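Side-chain contacts in glycosyl hydrolase BlGH5_18 (Bifidobacterium longum subsp. infantis, PDB 7LQX), which probably hydrolyses the beta-mannosidic linkage of N-glycan cores, as a glycoside hydrolase of family 5, subfamily 18, from a gut bacterium: residues Asn29-Pro32 and Trp36-Phe39; Glu291-Thr296 and Val309-Ser314; Leu331-Glu336 and Lys341-Ala346. All coordinates share one frame; numbering follows the deposited sequence.

Contact 1 of 3, residues Asn29-Pro32 and Trp36-Phe39; sequences NYTP and WFHF. With EDO (1,2-ethanediol), chain B.
P32 lies in the crook formed by W36, F37 and F39, and its ring can be followed atom by atom. P32 CB meets F39 CB at 3.8 Å, the two side chains crossing at about a right angle. P32 CG comes nearest to a carbonyl, 3.5 Å from W36 O. CD also faces that oxygen but turns to the aromatic ring of F37, with P32 CD 3.8 Å from F37 CE1. Proline suits the place: a compact, rigid ring with no N-H to satisfy, whose own carbonyl still takes a weak, bent bond from W36 N (3.0 Å, N-H...O angle 128°).

The rim of F37 packs on Y30 and T31. F37 CE1 reaches Y30 O at 3.4 Å, while F37 CZ meets the methyl T31 CG2 at 3.7 Å. A chi1 of 44° tucks T31 OG1 between the backbone N and the carbonyl carbon, where it bonds H315 O, and swings the methyl toward the F37 ring. One residue thus serves an apolar neighbour and a polar one. F37 also lays its CD2 over the centre of the W36 indole, 3.3 Å above the plane, and W36 NE1 passes beside T31 CG2. The Y30 hydroxyl is held by D51 on helix 45-57.

On the far side, a 1,2-ethanediol, probably from the crystallisation liquor, donates from O2 to H38 O and is bonded as well to W78 of the second subunit. The loop, which takes up 3-10 turns from F37 on, follows strand 25-29, the first strand of a (beta/alpha)8 barrel, and leads to helix 45-57; it stands at the C-terminal end of the strands, the side on which glycoside hydrolases of this fold form their active site.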
ATOM      1  N   ASN A  29     -13.701 -20.038   0.851  1.00  7.39           N
ATOM      2  CA  ASN A  29     -12.747 -18.950   0.720  1.00  6.85           C
ATOM      3  C   ASN A  29     -11.914 -18.936   1.988  1.00  7.25           C
ATOM      4  O   ASN A  29     -12.449 -18.734   3.080  1.00  7.53           O
ATOM      5  CB  ASN A  29     -13.516 -17.647   0.550  1.00  6.72           C
ATOM      6  CG  ASN A  29     -14.175 -17.558  -0.814  1.00  5.89           C
ATOM      7  OD1 ASN A  29     -13.508 -17.272  -1.802  1.00  7.35           O
ATOM      8  ND2 ASN A  29     -15.481 -17.827  -0.873  1.00  6.64           N
ATOM      9  N   TYR A  30     -10.619 -19.190   1.847  1.00  7.54           N
ATOM     10  CA  TYR A  30      -9.748 -19.442   2.992  1.00  7.30           C
ATOM     11  C   TYR A  30      -9.216 -18.128   3.540  1.00  6.65           C
ATOM     12  O   TYR A  30      -8.440 -17.438   2.873  1.00  7.72           O
ATOM     13  CB  TYR A  30      -8.619 -20.395   2.599  1.00  7.60           C
ATOM     14  CG  TYR A  30      -7.596 -20.601   3.686  1.00  7.04           C
ATOM     15  CD1 TYR A  30      -7.988 -20.826   4.986  1.00  8.28           C
ATOM     16  CD2 TYR A  30      -6.237 -20.578   3.404  1.00  9.19           C
ATOM     17  CE1 TYR A  30      -7.048 -21.002   6.003  1.00  8.55           C
ATOM     18  CE2 TYR A  30      -5.298 -20.770   4.397  1.00  8.91           C
ATOM     19  CZ  TYR A  30      -5.704 -20.981   5.692  1.00  9.26           C
ATOM     20  OH  TYR A  30      -4.738 -21.147   6.667  1.00  9.76           O
ATOM     21  N   THR A  31      -9.659 -17.790   4.747  1.00  6.99           N
ATOM     22  CA  THR A  31      -9.134 -16.670   5.503  1.00  6.90           C
ATOM     23  C   THR A  31      -8.234 -17.228   6.601  1.00  8.37           C
ATOM     24  O   THR A  31      -8.747 -17.811   7.566  1.00 10.12           O
ATOM     25  CB  THR A  31     -10.288 -15.862   6.098  1.00  7.92           C
ATOM     26  OG1 THR A  31     -11.274 -16.742   6.658  1.00  8.80           O
ATOM     27  CG2 THR A  31     -10.960 -15.012   5.036  1.00  8.77           C
ATOM     28  N   PRO A  32      -6.912 -17.117   6.489  1.00  7.68           N
ATOM     29  CA  PRO A  32      -6.035 -17.752   7.482  1.00  8.95           C
ATOM     30  C   PRO A  32      -6.379 -17.332   8.903  1.00  9.27           C
ATOM     31  O   PRO A  32      -6.596 -16.153   9.190  1.00  9.22           O
ATOM     32  CB  PRO A  32      -4.632 -17.287   7.066  1.00 10.74           C
ATOM     33  CG  PRO A  32      -4.746 -17.051   5.585  1.00 10.22           C
ATOM     34  CD  PRO A  32      -6.150 -16.522   5.371  1.00  9.15           C
ATOM     35  N   TRP A  36      -5.201 -13.476   9.284  1.00  9.54           N
ATOM     36  CA  TRP A  36      -6.026 -13.097   8.136  1.00  9.00           C
ATOM     37  C   TRP A  36      -5.103 -13.015   6.916  1.00  9.25           C
ATOM     38  O   TRP A  36      -4.147 -13.777   6.804  1.00  8.53           O
ATOM     39  CB  TRP A  36      -6.804 -11.837   8.469  1.00  9.25           C
ATOM     40  CG  TRP A  36      -7.892 -11.438   7.495  1.00  7.54           C
ATOM     41  CD1 TRP A  36      -9.068 -12.092   7.256  1.00  9.15           C
ATOM     42  CD2 TRP A  36      -7.907 -10.272   6.656  1.00  7.88           C
ATOM     43  NE1 TRP A  36      -9.810 -11.406   6.321  1.00  8.29           N
ATOM     44  CE2 TRP A  36      -9.114 -10.291   5.932  1.00  8.21           C
ATOM     45  CE3 TRP A  36      -7.009  -9.230   6.435  1.00  7.57           C
ATOM     46  CZ2 TRP A  36      -9.452  -9.292   5.016  1.00  8.21           C
ATOM     47  CZ3 TRP A  36      -7.344  -8.235   5.517  1.00  9.12           C
ATOM     48  CH2 TRP A  36      -8.560  -8.275   4.825  1.00  9.25           C
ATOM     49  N   PHE A  37      -5.361 -12.096   5.986  1.00  7.53           N
ATOM     50  CA  PHE A  37      -4.455 -11.948   4.839  1.00  7.95           C
ATOM     51  C   PHE A  37      -3.187 -11.188   5.172  1.00  8.58           C
ATOM     52  O   PHE A  37      -2.354 -10.987   4.282  1.00 10.26           O
ATOM     53  CB  PHE A  37      -5.206 -11.371   3.646  1.00  8.54           C
ATOM     54  CG  PHE A  37      -6.366 -12.226   3.247  1.00  8.02           C
ATOM     55  CD1 PHE A  37      -6.158 -13.524   2.816  1.00  6.87           C
ATOM     56  CD2 PHE A  37      -7.659 -11.766   3.363  1.00  6.98           C
ATOM     57  CE1 PHE A  37      -7.230 -14.335   2.480  1.00  7.79           C
ATOM     58  CE2 PHE A  37      -8.732 -12.573   3.031  1.00  8.22           C
ATOM     59  CZ  PHE A  37      -8.510 -13.858   2.586  1.00  7.86           C
ATOM     60  N   HIS A  38      -3.002 -10.804   6.429  1.00  9.75           N
ATOM     61  CA  HIS A  38      -1.692 -10.384   6.911  1.00  9.26           C
ATOM     62  C   HIS A  38      -0.797 -11.578   7.227  1.00 11.14           C
ATOM     63  O   HIS A  38       0.391 -11.388   7.505  1.00 11.11           O
ATOM     64  CB  HIS A  38      -1.872  -9.447   8.109  1.00  9.64           C
ATOM     65  CG  HIS A  38      -2.933  -8.412   7.891  1.00  9.58           C
ATOM     66  ND1 HIS A  38      -2.963  -7.611   6.770  1.00 11.40           N
ATOM     67  CD2 HIS A  38      -4.029  -8.083   8.618  1.00 11.62           C
ATOM     68  CE1 HIS A  38      -4.015  -6.812   6.830  1.00 10.44           C
ATOM     69  NE2 HIS A  38      -4.677  -7.077   7.942  1.00 10.55           N
ATOM     70  N   PHE A  39      -1.352 -12.794   7.153  1.00 10.16           N
ATOM     71  CA  PHE A  39      -0.577 -14.024   7.281  1.00 10.12           C
ATOM     72  C   PHE A  39       0.696 -13.974   6.452  1.00 10.10           C
ATOM     73  O   PHE A  39       1.752 -14.444   6.884  1.00 10.71           O
ATOM     74  CB  PHE A  39      -1.463 -15.187   6.799  1.00 11.43           C
ATOM     75  CG  PHE A  39      -0.733 -16.499   6.639  1.00 10.07           C
ATOM     76  CD1 PHE A  39      -0.056 -16.794   5.466  1.00 11.05           C
ATOM     77  CD2 PHE A  39      -0.708 -17.426   7.666  1.00 10.47           C
ATOM     78  CE1 PHE A  39       0.634 -17.986   5.322  1.00 10.85           C
ATOM     79  CE2 PHE A  39      -0.025 -18.627   7.523  1.00 10.97           C
ATOM     80  CZ  PHE A  39       0.647 -18.903   6.341  1.00 11.34           C
TER
HETATM   81  C1  EDO B 501       1.091 -12.181  10.935  1.00 21.09           C
HETATM   82  O1  EDO B 501      -0.173 -12.083  11.593  1.00 22.95           O
HETATM   83  C2  EDO B 501       1.705 -10.796  10.773  1.00 25.66           C
HETATM   84  O2  EDO B 501       0.794  -9.926  10.091  1.00 25.51           O

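Contact 2 of 3, residues Glu291-Thr296 and Val309-Ser314; sequences EFCRDT and VTWWCS
The last beta-alpha-beta unit of the (beta/alpha)8 barrel, strand 272-277, helix 289-300 and strand 306-312, is where C293 and W311 meet, the helix lying against the outer face of the barrel wall. W311 points its indole from the strand to the helix, and its outer rim finds C293: W311 CH2 is 3.7 Å from C293 CA and 3.8 Å from C293 CB. The sulfur goes over the face. With SG anti to the backbone N (chi1 172°), C293 holds it 4.0 Å from the centroid of the six-membered ring of W311, 21° off the normal and displaced toward the rim, a sulfur-aromatic contact. A small, polarisable cysteine suits this place because it lets the helix come close to a large flat ring. V277, L333 and F347 pack round the same indole.

F292 adds a looser touch, its CE2 lying 4.4 Å from W311 CH2, and fills the space toward C250, T251, A279 and L284. The peptide bond between W312 and C313 is cis, as in many family 5 enzymes.

T296 belongs to the same packed side of the helix and spends its hydroxyl on its own backbone: F292 O accepts T296 N at 2.9 Å and T296 OG1 at 2.8 Å, the two donors arriving from opposite faces of the carbonyl plane.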
ATOM      1  N   GLU A 291     -29.872 -21.439   8.850  1.00 10.65           N
ATOM      2  CA  GLU A 291     -31.031 -21.622   7.981  1.00 11.46           C
ATOM      3  C   GLU A 291     -30.861 -20.868   6.670  1.00  9.67           C
ATOM      4  O   GLU A 291     -31.250 -21.364   5.607  1.00 10.31           O
ATOM      5  CB  GLU A 291     -32.300 -21.151   8.691  1.00 14.16           C
ATOM      6  CG  GLU A 291     -32.768 -22.072   9.805  1.00 31.75           C
ATOM      7  CD  GLU A 291     -33.678 -21.373  10.801  1.00 44.68           C
ATOM      8  OE1 GLU A 291     -34.574 -20.619  10.366  1.00 44.70           O
ATOM      9  OE2 GLU A 291     -33.487 -21.571  12.021  1.00 43.70           O
ATOM     10  N   PHE A 292     -30.301 -19.662   6.727  1.00  9.63           N
ATOM     11  CA  PHE A 292     -30.006 -18.926   5.508  1.00 10.41           C
ATOM     12  C   PHE A 292     -29.072 -19.719   4.605  1.00  8.95           C
ATOM     13  O   PHE A 292     -29.259 -19.759   3.383  1.00  8.50           O
ATOM     14  CB  PHE A 292     -29.373 -17.584   5.866  1.00  9.50           C
ATOM     15  CG  PHE A 292     -28.877 -16.834   4.679  1.00  8.03           C
ATOM     16  CD1 PHE A 292     -29.740 -16.039   3.945  1.00  9.39           C
ATOM     17  CD2 PHE A 292     -27.563 -16.944   4.272  1.00  7.75           C
ATOM     18  CE1 PHE A 292     -29.290 -15.348   2.842  1.00  8.66           C
ATOM     19  CE2 PHE A 292     -27.118 -16.271   3.168  1.00  8.10           C
ATOM     20  CZ  PHE A 292     -27.987 -15.473   2.447  1.00  7.57           C
ATOM     21  N   CYS A 293     -28.052 -20.347   5.191  1.00  8.38           N
ATOM     22  CA  CYS A 293     -27.103 -21.147   4.426  1.00  8.16           C
ATOM     23  C   CYS A 293     -27.804 -22.312   3.742  1.00  9.49           C
ATOM     24  O   CYS A 293     -27.673 -22.504   2.527  1.00  9.11           O
ATOM     25  CB  CYS A 293     -26.009 -21.632   5.380  1.00  9.00           C
ATOM     26  SG  CYS A 293     -24.834 -22.820   4.705  1.00  9.84           S
ATOM     27  N   ARG A 294     -28.577 -23.085   4.505  1.00  8.03           N
ATOM     28  CA  ARG A 294     -29.256 -24.234   3.928  1.00  9.81           C
ATOM     29  C   ARG A 294     -30.227 -23.810   2.833  1.00 10.37           C
ATOM     30  O   ARG A 294     -30.255 -24.403   1.750  1.00 10.75           O
ATOM     31  CB  ARG A 294     -29.999 -25.010   5.011  1.00 10.99           C
ATOM     32  CG  ARG A 294     -29.109 -25.632   6.066  1.00 14.68           C
ATOM     33  CD  ARG A 294     -29.910 -26.579   6.964  1.00 16.96           C
ATOM     34  NE  ARG A 294     -29.121 -27.095   8.081  1.00 21.94           N
ATOM     35  CZ  ARG A 294     -29.071 -26.539   9.288  1.00 29.65           C
ATOM     36  NH1 ARG A 294     -29.780 -25.450   9.555  1.00 24.74           N
ATOM     37  NH2 ARG A 294     -28.314 -27.079  10.233  1.00 33.28           N
ATOM     38  N   ASP A 295     -31.059 -22.800   3.106  1.00  9.40           N
ATOM     39  CA  ASP A 295     -32.073 -22.401   2.135  1.00  9.17           C
ATOM     40  C   ASP A 295     -31.443 -21.796   0.888  1.00  8.31           C
ATOM     41  O   ASP A 295     -31.896 -22.051  -0.234  1.00  8.33           O
ATOM     42  CB  ASP A 295     -33.022 -21.385   2.774  1.00 10.96           C
ATOM     43  CG  ASP A 295     -34.002 -22.016   3.742  1.00 15.22           C
ATOM     44  OD1 ASP A 295     -34.143 -23.258   3.760  1.00 16.85           O
ATOM     45  OD2 ASP A 295     -34.646 -21.249   4.484  1.00 17.70           O
ATOM     46  N   THR A 296     -30.401 -20.982   1.065  1.00  8.11           N
ATOM     47  CA  THR A 296     -29.727 -20.392  -0.087  1.00  7.19           C
ATOM     48  C   THR A 296     -29.152 -21.465  -0.995  1.00  8.55           C
ATOM     49  O   THR A 296     -29.264 -21.372  -2.222  1.00  7.86           O
ATOM     50  CB  THR A 296     -28.631 -19.436   0.376  1.00  8.02           C
ATOM     51  OG1 THR A 296     -29.237 -18.289   0.980  1.00  8.27           O
ATOM     52  CG2 THR A 296     -27.767 -18.972  -0.783  1.00  7.44           C
ATOM     53  N   VAL A 309     -20.169 -24.381  -4.904  1.00  7.37           N
ATOM     54  CA  VAL A 309     -20.487 -23.362  -3.913  1.00  6.84           C
ATOM     55  C   VAL A 309     -19.275 -23.225  -3.007  1.00  6.58           C
ATOM     56  O   VAL A 309     -18.790 -24.221  -2.464  1.00  7.61           O
ATOM     57  CB  VAL A 309     -21.721 -23.746  -3.071  1.00  7.69           C
ATOM     58  CG1 VAL A 309     -21.986 -22.671  -2.016  1.00  9.65           C
ATOM     59  CG2 VAL A 309     -22.930 -23.979  -3.965  1.00  9.80           C
ATOM     60  N   THR A 310     -18.799 -21.997  -2.839  1.00  6.78           N
ATOM     61  CA  THR A 310     -17.621 -21.706  -2.024  1.00  6.72           C
ATOM     62  C   THR A 310     -18.006 -20.655  -0.998  1.00  6.44           C
ATOM     63  O   THR A 310     -18.246 -19.497  -1.342  1.00  6.55           O
ATOM     64  CB  THR A 310     -16.466 -21.265  -2.920  1.00  7.15           C
ATOM     65  OG1 THR A 310     -16.307 -22.242  -3.964  1.00  8.13           O
ATOM     66  CG2 THR A 310     -15.179 -21.125  -2.142  1.00  7.27           C
ATOM     67  N   TRP A 311     -18.098 -21.078   0.258  1.00  6.22           N
ATOM     68  CA  TRP A 311     -18.617 -20.201   1.299  1.00  7.37           C
ATOM     69  C   TRP A 311     -17.594 -19.114   1.630  1.00  7.02           C
ATOM     70  O   TRP A 311     -16.388 -19.367   1.659  1.00  7.11           O
ATOM     71  CB  TRP A 311     -19.012 -21.010   2.566  1.00  8.03           C
ATOM     72  CG  TRP A 311     -20.031 -20.221   3.323  1.00  8.28           C
ATOM     73  CD1 TRP A 311     -19.822 -19.396   4.395  1.00  8.47           C
ATOM     74  CD2 TRP A 311     -21.420 -20.115   3.004  1.00  8.41           C
ATOM     75  NE1 TRP A 311     -21.003 -18.797   4.764  1.00  8.24           N
ATOM     76  CE2 TRP A 311     -21.997 -19.220   3.922  1.00  7.42           C
ATOM     77  CE3 TRP A 311     -22.236 -20.703   2.031  1.00  7.62           C
ATOM     78  CZ2 TRP A 311     -23.346 -18.890   3.890  1.00  9.34           C
ATOM     79  CZ3 TRP A 311     -23.574 -20.370   2.004  1.00  9.21           C
ATOM     80  CH2 TRP A 311     -24.113 -19.469   2.924  1.00  9.63           C
ATOM     81  N   TRP A 312     -18.075 -17.885   1.837  1.00  6.18           N
ATOM     82  CA  TRP A 312     -17.263 -16.810   2.406  1.00  6.00           C
ATOM     83  C   TRP A 312     -17.652 -16.711   3.883  1.00  6.70           C
ATOM     84  O   TRP A 312     -18.736 -16.216   4.188  1.00  7.37           O
ATOM     85  CB  TRP A 312     -17.496 -15.455   1.710  1.00  7.10           C
ATOM     86  CG  TRP A 312     -16.495 -14.512   2.271  1.00  6.42           C
ATOM     87  CD1 TRP A 312     -16.569 -13.868   3.468  1.00  7.09           C
ATOM     88  CD2 TRP A 312     -15.219 -14.183   1.715  1.00  7.08           C
ATOM     89  NE1 TRP A 312     -15.418 -13.159   3.696  1.00  7.85           N
ATOM     90  CE2 TRP A 312     -14.575 -13.328   2.630  1.00  7.57           C
ATOM     91  CE3 TRP A 312     -14.561 -14.520   0.526  1.00  7.87           C
ATOM     92  CZ2 TRP A 312     -13.300 -12.809   2.396  1.00  8.64           C
ATOM     93  CZ3 TRP A 312     -13.301 -14.006   0.293  1.00  8.83           C
ATOM     94  CH2 TRP A 312     -12.681 -13.161   1.225  1.00  8.51           C
ATOM     95  N   CYS A 313     -16.786 -17.152   4.815  1.00  6.40           N
ATOM     96  CA  CYS A 313     -15.412 -17.574   4.598  1.00  6.71           C
ATOM     97  C   CYS A 313     -15.085 -18.695   5.588  1.00  6.93           C
ATOM     98  O   CYS A 313     -15.926 -19.088   6.406  1.00  7.60           O
ATOM     99  CB  CYS A 313     -14.443 -16.415   4.804  1.00  7.51           C
ATOM    100  SG  CYS A 313     -14.694 -15.476   6.316  1.00  8.29           S
ATOM    101  N   SER A 314     -13.865 -19.221   5.534  1.00  6.61           N
ATOM    102  CA  SER A 314     -13.538 -20.350   6.396  1.00  6.87           C
ATOM    103  C   SER A 314     -13.504 -19.935   7.861  1.00  8.85           C
ATOM    104  O   SER A 314     -14.101 -20.602   8.710  1.00  8.99           O
ATOM    105  CB  SER A 314     -12.212 -20.984   5.974  1.00  9.04           C
ATOM    106  OG  SER A 314     -11.122 -20.113   6.189  1.00  8.58           O
TER

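Contact 3 of 3, residues Leu331-Glu336 and Lys341-Ala346; sequences LGLFDE and KPIGRA
The flat peptide group between F334 and D335 carries the alkyl chain of K341 on one face: K341 CD stands almost squarely above it, 3.5 Å from F334 C. F334 CB points away from the helix, and its ring lies nearly parallel to that of H315. A second flat group, the carbonyl of G332, takes the end of the lysine, K341 NZ, at 2.9 Å from G332 O, the donor tilted 33° out of the carbonyl plane; I343 CG2 touches the same oxygen at 3.6 Å. K341 reaches this point because its chain bends once, at chi3 (61°), and runs back along the loop. Its ammonium also forms a salt bridge with D316, whose OD1 accepts G332 N, so one ammonium group satisfies a backbone carbonyl and a carboxylate at once, which a lysine at the end of a long chain can do.

K341 is at the N-cap position of helix 342-354, the last helix of the (beta/alpha)8 barrel, and the loop from strand 306-312 leads into it. Here K341 N donates to L333 O (2.9 Å, N-H...O angle 158°). G344, having no side chain, allows close approach of the loop, and L333 CB lies 3.9 Å from G344 CA. L333 then crosses I343 at about a right angle, with L333 CD2 3.8 Å from I343 CG2, both residues leaning on W311 of the strand. D335 sets its CB beside the lysine chain, while its OD1 accepts H337 N in an Asx turn and also N339 N.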
ATOM      1  N   LEU A 331     -18.133 -13.706   9.541  1.00  7.63           N
ATOM      2  CA  LEU A 331     -18.498 -14.429   8.323  1.00  7.26           C
ATOM      3  C   LEU A 331     -17.915 -15.832   8.242  1.00  6.92           C
ATOM      4  O   LEU A 331     -18.228 -16.560   7.296  1.00  7.58           O
ATOM      5  CB  LEU A 331     -18.104 -13.610   7.093  1.00  7.76           C
ATOM      6  CG  LEU A 331     -19.053 -12.455   6.768  1.00  7.38           C
ATOM      7  CD1 LEU A 331     -18.409 -11.537   5.729  1.00  7.12           C
ATOM      8  CD2 LEU A 331     -20.392 -12.941   6.270  1.00  8.06           C
ATOM      9  N   GLY A 332     -17.128 -16.263   9.220  1.00  8.49           N
ATOM     10  CA  GLY A 332     -16.532 -17.577   9.153  1.00  8.36           C
ATOM     11  C   GLY A 332     -17.500 -18.710   9.441  1.00  8.37           C
ATOM     12  O   GLY A 332     -18.557 -18.554  10.058  1.00  8.60           O
ATOM     13  N   LEU A 333     -17.077 -19.897   8.990  1.00  7.87           N
ATOM     14  CA  LEU A 333     -17.666 -21.160   9.415  1.00  8.22           C
ATOM     15  C   LEU A 333     -17.037 -21.649  10.714  1.00  8.21           C
ATOM     16  O   LEU A 333     -17.661 -22.424  11.444  1.00  9.65           O
ATOM     17  CB  LEU A 333     -17.457 -22.215   8.327  1.00  9.32           C
ATOM     18  CG  LEU A 333     -18.049 -21.921   6.954  1.00  8.36           C
ATOM     19  CD1 LEU A 333     -17.734 -23.105   6.037  1.00 10.26           C
ATOM     20  CD2 LEU A 333     -19.531 -21.657   7.041  1.00  9.43           C
ATOM     21  N   PHE A 334     -15.804 -21.226  10.986  1.00  8.58           N
ATOM     22  CA  PHE A 334     -15.107 -21.460  12.239  1.00  9.42           C
ATOM     23  C   PHE A 334     -14.905 -20.112  12.912  1.00  9.71           C
ATOM     24  O   PHE A 334     -14.732 -19.090  12.238  1.00 10.00           O
ATOM     25  CB  PHE A 334     -13.720 -22.066  11.998  1.00  9.68           C
ATOM     26  CG  PHE A 334     -13.751 -23.418  11.372  1.00 10.46           C
ATOM     27  CD1 PHE A 334     -13.846 -24.556  12.154  1.00 13.02           C
ATOM     28  CD2 PHE A 334     -13.693 -23.564  10.002  1.00 13.21           C
ATOM     29  CE1 PHE A 334     -13.877 -25.811  11.577  1.00 12.26           C
ATOM     30  CE2 PHE A 334     -13.731 -24.821   9.418  1.00 13.59           C
ATOM     31  CZ  PHE A 334     -13.822 -25.942  10.206  1.00 14.17           C
ATOM     32  N   ASP A 335     -14.930 -20.103  14.242  1.00  9.94           N
ATOM     33  CA  ASP A 335     -14.706 -18.870  14.983  1.00  9.08           C
ATOM     34  C   ASP A 335     -13.213 -18.546  15.020  1.00 10.31           C
ATOM     35  O   ASP A 335     -12.372 -19.276  14.489  1.00 11.89           O
ATOM     36  CB  ASP A 335     -15.396 -18.919  16.346  1.00 10.78           C
ATOM     37  CG  ASP A 335     -14.809 -19.945  17.282  1.00 11.83           C
ATOM     38  OD1 ASP A 335     -13.604 -20.270  17.182  1.00 11.58           O
ATOM     39  OD2 ASP A 335     -15.576 -20.424  18.149  1.00 13.81           O
ATOM     40  N   GLU A 336     -12.879 -17.420  15.652  1.00 11.75           N
ATOM     41  CA  GLU A 336     -11.503 -16.931  15.662  1.00 13.97           C
ATOM     42  C   GLU A 336     -10.582 -17.768  16.533  1.00 16.09           C
ATOM     43  O   GLU A 336      -9.378 -17.486  16.583  1.00 16.99           O
ATOM     44  CB  GLU A 336     -11.445 -15.466  16.107  1.00 15.95           C
ATOM     45  CG  GLU A 336     -11.745 -15.236  17.593  1.00 15.88           C
ATOM     46  CD  GLU A 336     -11.445 -13.818  18.037  1.00 24.23           C
ATOM     47  OE1 GLU A 336     -10.565 -13.183  17.426  1.00 21.05           O
ATOM     48  OE2 GLU A 336     -12.073 -13.335  19.005  1.00 26.75           O
ATOM     49  N   LYS A 341     -18.628 -23.398  13.971  1.00  9.71           N
ATOM     50  CA  LYS A 341     -19.836 -22.669  14.305  1.00  9.70           C
ATOM     51  C   LYS A 341     -21.053 -23.385  13.749  1.00 10.19           C
ATOM     52  O   LYS A 341     -20.938 -24.256  12.879  1.00  9.65           O
ATOM     53  CB  LYS A 341     -19.760 -21.257  13.714  1.00  9.47           C
ATOM     54  CG  LYS A 341     -18.596 -20.451  14.257  1.00 10.32           C
ATOM     55  CD  LYS A 341     -18.269 -19.209  13.438  1.00 11.97           C
ATOM     56  CE  LYS A 341     -19.417 -18.217  13.385  1.00 10.38           C
ATOM     57  NZ  LYS A 341     -19.083 -17.058  12.508  1.00  9.89           N
ATOM     58  N   PRO A 342     -22.251 -23.045  14.232  1.00 10.47           N
ATOM     59  CA  PRO A 342     -23.455 -23.700  13.696  1.00 11.17           C
ATOM     60  C   PRO A 342     -23.561 -23.619  12.184  1.00  9.55           C
ATOM     61  O   PRO A 342     -23.971 -24.591  11.543  1.00 10.61           O
ATOM     62  CB  PRO A 342     -24.592 -22.974  14.428  1.00 10.48           C
ATOM     63  CG  PRO A 342     -23.974 -22.598  15.747  1.00 10.87           C
ATOM     64  CD  PRO A 342     -22.564 -22.177  15.387  1.00 10.31           C
ATOM     65  N   ILE A 343     -23.183 -22.490  11.584  1.00  8.95           N
ATOM     66  CA  ILE A 343     -23.249 -22.390  10.128  1.00  8.42           C
ATOM     67  C   ILE A 343     -22.276 -23.358   9.457  1.00  9.37           C
ATOM     68  O   ILE A 343     -22.548 -23.856   8.358  1.00  9.30           O
ATOM     69  CB  ILE A 343     -23.043 -20.932   9.660  1.00  9.02           C
ATOM     70  CG1 ILE A 343     -23.364 -20.809   8.164  1.00  8.70           C
ATOM     71  CG2 ILE A 343     -21.620 -20.462   9.962  1.00  8.79           C
ATOM     72  CD1 ILE A 343     -23.302 -19.388   7.651  1.00  8.98           C
ATOM     73  N   GLY A 344     -21.130 -23.629  10.089  1.00  9.91           N
ATOM     74  CA  GLY A 344     -20.208 -24.618   9.549  1.00  9.85           C
ATOM     75  C   GLY A 344     -20.822 -26.004   9.488  1.00  9.39           C
ATOM     76  O   GLY A 344     -20.671 -26.727   8.495  1.00  9.81           O
ATOM     77  N   ARG A 345     -21.547 -26.384  10.538  1.00  9.89           N
ATOM     78  CA  ARG A 345     -22.260 -27.656  10.514  1.00 10.93           C
ATOM     79  C   ARG A 345     -23.312 -27.672   9.410  1.00 10.08           C
ATOM     80  O   ARG A 345     -23.485 -28.685   8.719  1.00 12.09           O
ATOM     81  CB  ARG A 345     -22.894 -27.915  11.885  1.00 13.96           C
ATOM     82  CG  ARG A 345     -21.909 -27.956  13.047  1.00 15.49           C
ATOM     83  CD  ARG A 345     -22.621 -28.088  14.418  1.00 16.74           C
ATOM     84  NE  ARG A 345     -21.711 -27.983  15.555  1.00 18.98           N
ATOM     85  CZ  ARG A 345     -20.882 -28.947  15.939  1.00 20.89           C
ATOM     86  NH1 ARG A 345     -20.090 -28.766  16.983  1.00 19.64           N
ATOM     87  NH2 ARG A 345     -20.838 -30.091  15.272  1.00 26.25           N
ATOM     88  N   ALA A 346     -24.009 -26.551   9.208  1.00 10.25           N
ATOM     89  CA  ALA A 346     -25.015 -26.494   8.153  1.00 11.20           C
ATOM     90  C   ALA A 346     -24.380 -26.638   6.775  1.00 11.22           C
ATOM     91  O   ALA A 346     -24.906 -27.358   5.918  1.00 11.27           O
ATOM     92  CB  ALA A 346     -25.800 -25.185   8.239  1.00 11.97           C
TER

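In the fold
All three contacts are buried; their centres lie about 13 Å (contact 2), 17 Å (contact 1) and 20 Å (contact 3) from the centre of the chain, and contact 3 alone has partly exposed residues among those that touch. Contact 2 is wholly apolar and sulfur-aromatic, as befits a helix pressed on a barrel strand, whereas the loops of contacts 1 and 3 add backbone and polar bonds. Residues 309-314 link them. N29 of contact 1 bonds to the backbones of W311 and S314, joining the first strand to the last, and F334 N of contact 3 bonds S314 O. Contacts 1 and 3 do not touch, their nearest atoms being about 6 Å apart.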